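Side-chain contacts in hemolysin BL lytic component L1 (Bacillus cereus, PDB 7NMQ), which probably acts as one component of the three-part, pore-forming hemolysin BL enterotoxin, an alpha-helical toxin of the ClyA type that lyses cells: residues T80-N83 and I84-Y87; E89-Q92 and N93-T97; D116-T119 and T120-N124. All coordinates share one frame; numbering follows the deposited sequence.

Contact 1: T80-N83 and I84-Y87; sequences TARN and IVNY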
loop_
_atom_site.group_PDB
_atom_site.type_symbol
_atom_site.label_atom_id
_atom_site.label_comp_id
_atom_site.label_asym_id
_atom_site.label_seq_id
_atom_site.Cartn_x
_atom_site.Cartn_y
_atom_site.Cartn_z
ATOM N N THR A 80 -2.918 10.732 -6.548
ATOM C CA THR A 80 -4.345 10.320 -6.549
ATOM C C THR A 80 -4.981 10.901 -5.276
ATOM O O THR A 80 -6.106 11.377 -5.277
ATOM C CB THR A 80 -4.444 8.791 -6.638
ATOM O OG1 THR A 80 -3.703 8.371 -7.794
ATOM C CG2 THR A 80 -5.884 8.331 -6.686
ATOM N N ALA A 81 -4.287 10.793 -4.137
ATOM C CA ALA A 81 -4.775 11.345 -2.857
ATOM C C ALA A 81 -4.769 12.877 -2.913
ATOM O O ALA A 81 -5.705 13.500 -2.386
ATOM C CB ALA A 81 -4.017 10.845 -1.661
ATOM N N ARG A 82 -3.724 13.495 -3.456
ATOM C CA ARG A 82 -3.646 14.961 -3.572
ATOM C C ARG A 82 -4.858 15.441 -4.387
ATOM O O ARG A 82 -5.390 16.506 -4.074
ATOM C CB ARG A 82 -2.322 15.355 -4.242
ATOM C CG ARG A 82 -2.121 16.846 -4.468
ATOM C CD ARG A 82 -2.414 17.732 -3.273
ATOM N NE ARG A 82 -1.583 17.347 -2.156
ATOM C CZ ARG A 82 -1.616 17.854 -0.928
ATOM N NH1 ARG A 82 -2.463 18.818 -0.597
ATOM N NH2 ARG A 82 -0.770 17.371 -0.027
ATOM N N ASN A 83 -5.264 14.714 -5.413
ATOM C CA ASN A 83 -6.436 15.134 -6.231
ATOM C C ASN A 83 -7.709 15.146 -5.379
ATOM O O ASN A 83 -8.554 15.997 -5.609
ATOM C CB ASN A 83 -6.592 14.242 -7.453
ATOM C CG ASN A 83 -5.502 14.466 -8.466
ATOM O OD1 ASN A 83 -4.762 15.462 -8.409
ATOM N ND2 ASN A 83 -5.408 13.517 -9.403
ATOM N N ILE A 84 -7.818 14.280 -4.395
ATOM C CA ILE A 84 -8.975 14.273 -3.462
ATOM C C ILE A 84 -8.905 15.541 -2.626
ATOM O O ILE A 84 -9.911 16.239 -2.441
ATOM C CB ILE A 84 -8.991 12.970 -2.647
ATOM C CG1 ILE A 84 -9.249 11.808 -3.607
ATOM C CG2 ILE A 84 -10.016 13.069 -1.542
ATOM C CD1 ILE A 84 -9.089 10.443 -2.998
ATOM N N VAL A 85 -7.732 15.827 -2.055
ATOM C CA VAL A 85 -7.546 17.072 -1.284
ATOM C C VAL A 85 -7.932 18.260 -2.169
ATOM O O VAL A 85 -8.646 19.175 -1.687
ATOM C CB VAL A 85 -6.110 17.239 -0.770
ATOM C CG1 VAL A 85 -5.954 18.593 -0.079
ATOM C CG2 VAL A 85 -5.679 16.104 0.152
ATOM N N ASN A 86 -7.446 18.317 -3.396
ATOM C CA ASN A 86 -7.686 19.489 -4.269
ATOM C C ASN A 86 -9.175 19.574 -4.617
ATOM O O ASN A 86 -9.656 20.706 -4.798
ATOM C CB ASN A 86 -6.798 19.424 -5.484
ATOM C CG ASN A 86 -5.369 19.782 -5.120
ATOM O OD1 ASN A 86 -5.139 20.585 -4.227
ATOM N ND2 ASN A 86 -4.442 19.386 -5.935
ATOM N N TYR A 87 -9.870 18.470 -4.723
ATOM C CA TYR A 87 -11.331 18.528 -5.018
ATOM C C TYR A 87 -12.023 19.128 -3.798
ATOM O O TYR A 87 -12.869 20.013 -3.934
ATOM C CB TYR A 87 -11.912 17.169 -5.385
ATOM C CG TYR A 87 -13.362 17.363 -5.763
ATOM C CD1 TYR A 87 -13.721 17.712 -7.049
ATOM C CD2 TYR A 87 -14.354 17.304 -4.795
ATOM C CE1 TYR A 87 -15.046 17.970 -7.357
ATOM C CE2 TYR A 87 -15.690 17.529 -5.112
ATOM C CZ TYR A 87 -16.030 17.881 -6.400
ATOM O OH TYR A 87 -17.325 18.173 -6.769
HETATM O O HOH W 1 -3.633 20.742 -2.008
HETATM O O HOH W 2 -5.656 18.262 -8.560
#
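Arg82 and Asn86, one turn apart on the long helix 45-103 of this ClyA-like helical bundle, meet through the aliphatic part of the arginine: CD of Arg82 lies 3.7 Å from ND2 of Asn86. The arginine leaves its backbone with CG anti to N (chi1 178°) and then bends at chi2 and chi3, which folds the guanidinium back over the next turn. There NH1 of Arg82 comes 3.5 Å from CG1 of Val85, while CG2 of Val85 sits above one face of the guanidinium, toward its rim. Guanidinium and amide planes stand 50° apart and share no direct bond; a water spans them, accepting from NH1 of Arg82 and donating to OD1 of Asn86. Glu355 of helix 330-357 forms a salt bridge with the same NH1. In the backbone, N of Asn86 donates to O of Arg82 at 2.8 Å and 158°. Ile84 packs on Trp311 of helix 275-325. OD1 of Asn83 is hydrogen-bonded to NZ of Lys79, and its ND2 to OE1 of Glu127. A second water ties the two asparagines, giving a proton to OD1 of Asn83 at 2.9 Å and accepting one from ND2 of Asn86 at 3.1 Å.

Contact 2: E89-Q92 and N93-T97; sequences EQFQ and NYYDT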
loop_
_atom_site.group_PDB
_atom_site.type_symbol
_atom_site.label_atom_id
_atom_site.label_comp_id
_atom_site.label_asym_id
_atom_site.label_seq_id
_atom_site.Cartn_x
_atom_site.Cartn_y
_atom_site.Cartn_z
ATOM N N GLU A 89 -10.749 21.307 -1.758
ATOM C CA GLU A 89 -10.447 22.765 -1.756
ATOM C C GLU A 89 -11.316 23.433 -2.832
ATOM O O GLU A 89 -11.832 24.537 -2.566
ATOM C CB GLU A 89 -8.965 23.057 -1.968
ATOM C CG GLU A 89 -8.074 22.246 -1.039
ATOM C CD GLU A 89 -7.363 22.913 0.135
ATOM O OE1 GLU A 89 -6.278 23.473 -0.075
ATOM O OE2 GLU A 89 -7.840 22.785 1.266
ATOM N N GLN A 90 -11.521 22.802 -3.991
ATOM C CA GLN A 90 -12.366 23.427 -5.032
ATOM C C GLN A 90 -13.810 23.490 -4.521
ATOM O O GLN A 90 -14.439 24.539 -4.673
ATOM C CB GLN A 90 -12.283 22.639 -6.333
ATOM C CG GLN A 90 -12.981 23.363 -7.465
ATOM C CD GLN A 90 -12.870 22.688 -8.799
ATOM O OE1 GLN A 90 -12.273 21.653 -8.946
ATOM N NE2 GLN A 90 -13.399 23.311 -9.818
ATOM N N PHE A 91 -14.343 22.415 -4.002
ATOM C CA PHE A 91 -15.750 22.343 -3.525
ATOM C C PHE A 91 -15.958 23.410 -2.443
ATOM O O PHE A 91 -16.927 24.189 -2.499
ATOM C CB PHE A 91 -16.082 20.950 -3.007
ATOM C CG PHE A 91 -17.541 20.798 -2.719
ATOM C CD1 PHE A 91 -18.077 21.227 -1.535
ATOM C CD2 PHE A 91 -18.409 20.450 -3.741
ATOM C CE1 PHE A 91 -19.445 21.163 -1.324
ATOM C CE2 PHE A 91 -19.768 20.360 -3.530
ATOM C CZ PHE A 91 -20.287 20.730 -2.321
ATOM N N GLN A 92 -15.011 23.502 -1.492
ATOM C CA GLN A 92 -15.176 24.457 -0.369
ATOM C C GLN A 92 -15.187 25.868 -0.931
ATOM O O GLN A 92 -15.915 26.727 -0.411
ATOM C CB GLN A 92 -14.077 24.343 0.671
ATOM C CG GLN A 92 -14.008 22.986 1.355
ATOM C CD GLN A 92 -15.240 22.652 2.153
ATOM O OE1 GLN A 92 -15.906 23.551 2.683
ATOM N NE2 GLN A 92 -15.514 21.360 2.279
ATOM N N ASN A 93 -14.338 26.128 -1.916
ATOM C CA ASN A 93 -14.216 27.472 -2.494
ATOM C C ASN A 93 -15.421 27.812 -3.403
ATOM O O ASN A 93 -15.690 29.012 -3.568
ATOM C CB ASN A 93 -12.905 27.605 -3.240
ATOM C CG ASN A 93 -12.677 29.055 -3.568
ATOM O OD1 ASN A 93 -12.823 29.931 -2.705
ATOM N ND2 ASN A 93 -12.369 29.309 -4.807
ATOM N N TYR A 94 -16.070 26.828 -4.000
ATOM C CA TYR A 94 -17.249 27.057 -4.876
ATOM C C TYR A 94 -18.497 27.177 -3.989
ATOM O O TYR A 94 -19.492 27.728 -4.477
ATOM C CB TYR A 94 -17.432 25.949 -5.919
ATOM C CG TYR A 94 -16.692 26.106 -7.220
ATOM C CD1 TYR A 94 -15.320 26.250 -7.272
ATOM C CD2 TYR A 94 -17.355 26.192 -8.426
ATOM C CE1 TYR A 94 -14.619 26.405 -8.457
ATOM C CE2 TYR A 94 -16.672 26.351 -9.619
ATOM C CZ TYR A 94 -15.304 26.457 -9.655
ATOM O OH TYR A 94 -14.664 26.621 -10.859
ATOM N N TYR A 95 -18.493 26.656 -2.783
ATOM C CA TYR A 95 -19.729 26.419 -2.002
ATOM C C TYR A 95 -20.533 27.709 -1.888
ATOM O O TYR A 95 -21.763 27.710 -2.143
ATOM C CB TYR A 95 -19.365 25.888 -0.611
ATOM C CG TYR A 95 -20.564 25.711 0.290
ATOM C CD1 TYR A 95 -21.415 24.622 0.168
ATOM C CD2 TYR A 95 -20.910 26.680 1.212
ATOM C CE1 TYR A 95 -22.496 24.450 1.025
ATOM C CE2 TYR A 95 -21.984 26.516 2.076
ATOM C CZ TYR A 95 -22.802 25.414 1.968
ATOM O OH TYR A 95 -23.874 25.331 2.821
ATOM N N ASP A 96 -19.919 28.796 -1.444
ATOM C CA ASP A 96 -20.744 30.018 -1.222
ATOM C C ASP A 96 -21.412 30.511 -2.531
ATOM O O ASP A 96 -22.572 30.994 -2.474
ATOM C CB ASP A 96 -19.933 31.138 -0.595
ATOM C CG ASP A 96 -19.638 30.962 0.878
ATOM O OD1 ASP A 96 -20.316 30.124 1.528
ATOM O OD2 ASP A 96 -18.718 31.668 1.368
ATOM N N THR A 97 -20.725 30.434 -3.658
ATOM C CA THR A 97 -21.260 30.815 -4.975
ATOM C C THR A 97 -22.422 29.885 -5.321
ATOM O O THR A 97 -23.457 30.360 -5.854
ATOM C CB THR A 97 -20.222 30.809 -6.094
ATOM O OG1 THR A 97 -19.192 31.705 -5.696
ATOM C CG2 THR A 97 -20.779 31.186 -7.440
HETATM O O HOH W 3 -17.206 29.132 -0.487
#
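Gln90 lies alongside the ring of Tyr94, one turn further on, both side chains pointing the same way. From CB the glutamine runs outward with CG anti to the backbone N (chi1 -172°) and stays extended, a course that carries it alongside the CD1-CE1 side of the tyrosine ring. Its CG is 3.6 Å from CE1 of Tyr94 and nearly as close to CD1; CD is farther off, at 4.1 Å from CE1. At the tip, NE2 of Gln90 also comes to 3.6 Å from CE1 of Tyr94 and has CZ and OH of the same residue close by. Amide and ring planes are 66° apart, far from a parallel stack. The other tip atom, OE1 of Gln90, is hydrogen-bonded to OG1 of Thr120 on helix 107-154, and OH of Tyr94 to OD2 of Asp116, so OE1 of Gln90 and OH of Tyr94 are both held by helix 107-154.

The backbone supports the pairing: N of Tyr94 donates to O of Gln90 at 2.9 Å, and CD1 of Tyr94 lies 3.2 Å from that oxygen. Around the helix, CE1 of Phe91 approaches CD1 of Tyr95 at 4.3 Å, a loose apolar touch made obliquely. Both rings also reach helix 330-357, where Phe91 meets Trp347 and Tyr95 forms a cation-pi contact with Lys344. Here the i to i+4 pairs join helix 45-103 to helices 107-154 and 330-357, consistent with the elongated helical bundle of the ClyA-like family.

Contact 3: D116-T119 and T120-N124; sequences DLIT and TINTN. With EDO (1,2-ethanediol), chain F.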
loop_
_atom_site.group_PDB
_atom_site.type_symbol
_atom_site.label_atom_id
_atom_site.label_comp_id
_atom_site.label_asym_id
_atom_site.label_seq_id
_atom_site.Cartn_x
_atom_site.Cartn_y
_atom_site.Cartn_z
ATOM N N ASP A 116 -18.126 22.887 -13.738
ATOM C CA ASP A 116 -16.682 23.012 -13.410
ATOM C C ASP A 116 -16.279 21.864 -12.482
ATOM O O ASP A 116 -15.182 21.309 -12.626
ATOM C CB ASP A 116 -16.334 24.308 -12.694
ATOM C CG ASP A 116 -16.375 25.521 -13.580
ATOM O OD1 ASP A 116 -16.560 25.364 -14.830
ATOM O OD2 ASP A 116 -16.207 26.631 -13.021
ATOM N N LEU A 117 -17.131 21.531 -11.520
ATOM C CA LEU A 117 -16.813 20.428 -10.583
ATOM C C LEU A 117 -16.813 19.111 -11.361
ATOM O O LEU A 117 -15.916 18.282 -11.088
ATOM C CB LEU A 117 -17.812 20.431 -9.425
ATOM C CG LEU A 117 -17.653 21.638 -8.507
ATOM C CD1 LEU A 117 -18.811 21.734 -7.533
ATOM C CD2 LEU A 117 -16.348 21.604 -7.733
ATOM N N ILE A 118 -17.738 18.909 -12.292
ATOM C CA ILE A 118 -17.736 17.687 -13.138
ATOM C C ILE A 118 -16.436 17.614 -13.929
ATOM O O ILE A 118 -15.889 16.488 -14.086
ATOM C CB ILE A 118 -18.955 17.657 -14.069
ATOM C CG1 ILE A 118 -20.238 17.477 -13.246
ATOM C CG2 ILE A 118 -18.796 16.545 -15.091
ATOM C CD1 ILE A 118 -21.498 17.751 -14.017
ATOM N N THR A 119 -15.965 18.735 -14.449
ATOM C CA THR A 119 -14.712 18.750 -15.225
ATOM C C THR A 119 -13.595 18.161 -14.341
ATOM O O THR A 119 -12.819 17.295 -14.801
ATOM C CB THR A 119 -14.420 20.153 -15.747
ATOM O OG1 THR A 119 -15.447 20.519 -16.673
ATOM C CG2 THR A 119 -13.053 20.259 -16.384
ATOM N N THR A 120 -13.473 18.610 -13.109
ATOM C CA THR A 120 -12.444 18.125 -12.164
ATOM C C THR A 120 -12.644 16.647 -11.873
ATOM O O THR A 120 -11.657 15.882 -11.896
ATOM C CB THR A 120 -12.496 18.895 -10.853
ATOM O OG1 THR A 120 -12.313 20.265 -11.249
ATOM C CG2 THR A 120 -11.444 18.432 -9.865
ATOM N N ILE A 121 -13.893 16.236 -11.627
ATOM C CA ILE A 121 -14.175 14.811 -11.348
ATOM C C ILE A 121 -13.677 13.982 -12.525
ATOM O O ILE A 121 -13.036 12.904 -12.322
ATOM C CB ILE A 121 -15.667 14.605 -11.066
ATOM C CG1 ILE A 121 -16.064 15.234 -9.747
ATOM C CG2 ILE A 121 -16.007 13.120 -11.161
ATOM C CD1 ILE A 121 -17.568 15.478 -9.594
ATOM N N ASN A 122 -14.008 14.402 -13.734
ATOM C CA ASN A 122 -13.647 13.585 -14.915
ATOM C C ASN A 122 -12.125 13.557 -15.073
ATOM O O ASN A 122 -11.568 12.509 -15.403
ATOM C CB ASN A 122 -14.281 14.128 -16.178
ATOM C CG ASN A 122 -15.770 13.882 -16.190
ATOM O OD1 ASN A 122 -16.293 13.025 -15.472
ATOM N ND2 ASN A 122 -16.457 14.616 -17.032
ATOM N N THR A 123 -11.450 14.661 -14.832
ATOM C CA THR A 123 -9.972 14.740 -14.877
ATOM C C THR A 123 -9.397 13.748 -13.865
ATOM O O THR A 123 -8.461 13.009 -14.210
ATOM C CB THR A 123 -9.440 16.135 -14.580
ATOM O OG1 THR A 123 -9.888 16.996 -15.612
ATOM C CG2 THR A 123 -7.932 16.231 -14.487
ATOM N N ASN A 124 -9.930 13.734 -12.647
ATOM C CA ASN A 124 -9.441 12.865 -11.565
ATOM C C ASN A 124 -9.650 11.417 -11.963
ATOM O O ASN A 124 -8.753 10.606 -11.697
ATOM C CB ASN A 124 -10.067 13.221 -10.239
ATOM C CG ASN A 124 -9.600 14.578 -9.767
ATOM O OD1 ASN A 124 -8.617 15.136 -10.262
ATOM N ND2 ASN A 124 -10.293 15.087 -8.784
HETATM C C1 EDO F . -18.191 17.508 -19.005
HETATM O O1 EDO F . -19.416 17.554 -18.283
HETATM C C2 EDO F . -17.126 18.337 -18.376
HETATM O O2 EDO F . -17.628 19.330 -17.497
#
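CG2 of Ile118 touches the amide of Asn122 on helix 107-154, a long rod of the ClyA-like bundle, at 3.6 Å from ND2 of Asn122. The two side chains, one turn apart, keep a common direction, and the methyl branch of the isoleucine is the part that meets the amide. That branch stands anti to the backbone N, with CG1 taking the position beside N (chi1 -68°). The asparagine has its CG beside its own N, which lays the amide over the preceding turn, with CG of Asn122 at 3.4 Å from O of Ile118. The same carbonyl oxygen accepts the N-H of Asn122 at 2.8 Å and 161°, so O of Ile118 receives the helical N-H and has the amide carbon of Asn122 beside it.

Ile121 offers a second orientation. Its CG1 passes 3.3 Å from O of Leu117, an oxygen that is also the acceptor for N of Ile121. Outside the two segments, Ile118 and Ile121 both rest on Tyr318 of helix 275-325, whereas Thr120 touches Tyr87 of helix 45-103; this stretch of helix is thus packed against two neighbours of the bundle.

An ethanediol molecule, probably from the crystallisation liquor, lies over Ile118 and Thr119. Its O1 is 3.4 Å from CG2 of Ile118. The ethanediol is hydrogen-bonded to OD1 of Asn115, whose backbone O also takes part in a hydrogen bond with OG1 of Thr119. That same OG1 of Thr119 forms a hydrogen bond of 2.6 Å to O2 of the ethanediol, in which either oxygen could be the donor.

Overall arrangement
Contacts 1 and 2 follow one another on helix 45-103, their centres 15 Å apart. Contact 3 lies on helix 107-154, the next helix of the chain, its centre 12 Å from that of contact 1 and 14 Å from that of contact 2. The order along the chain is therefore 1, 2, 3, with the turn between the helices falling after contact 2. Contact 1 is buried, contact 3 partly buried and contact 2 at the surface, with centres about 17, 26 and 31 Å from the chain centre. The two successive helices of this toxin component are thus joined by packing near contact 1, through Tyr87 and Asn83, and by two probable side-chain hydrogen bonds near contact 2.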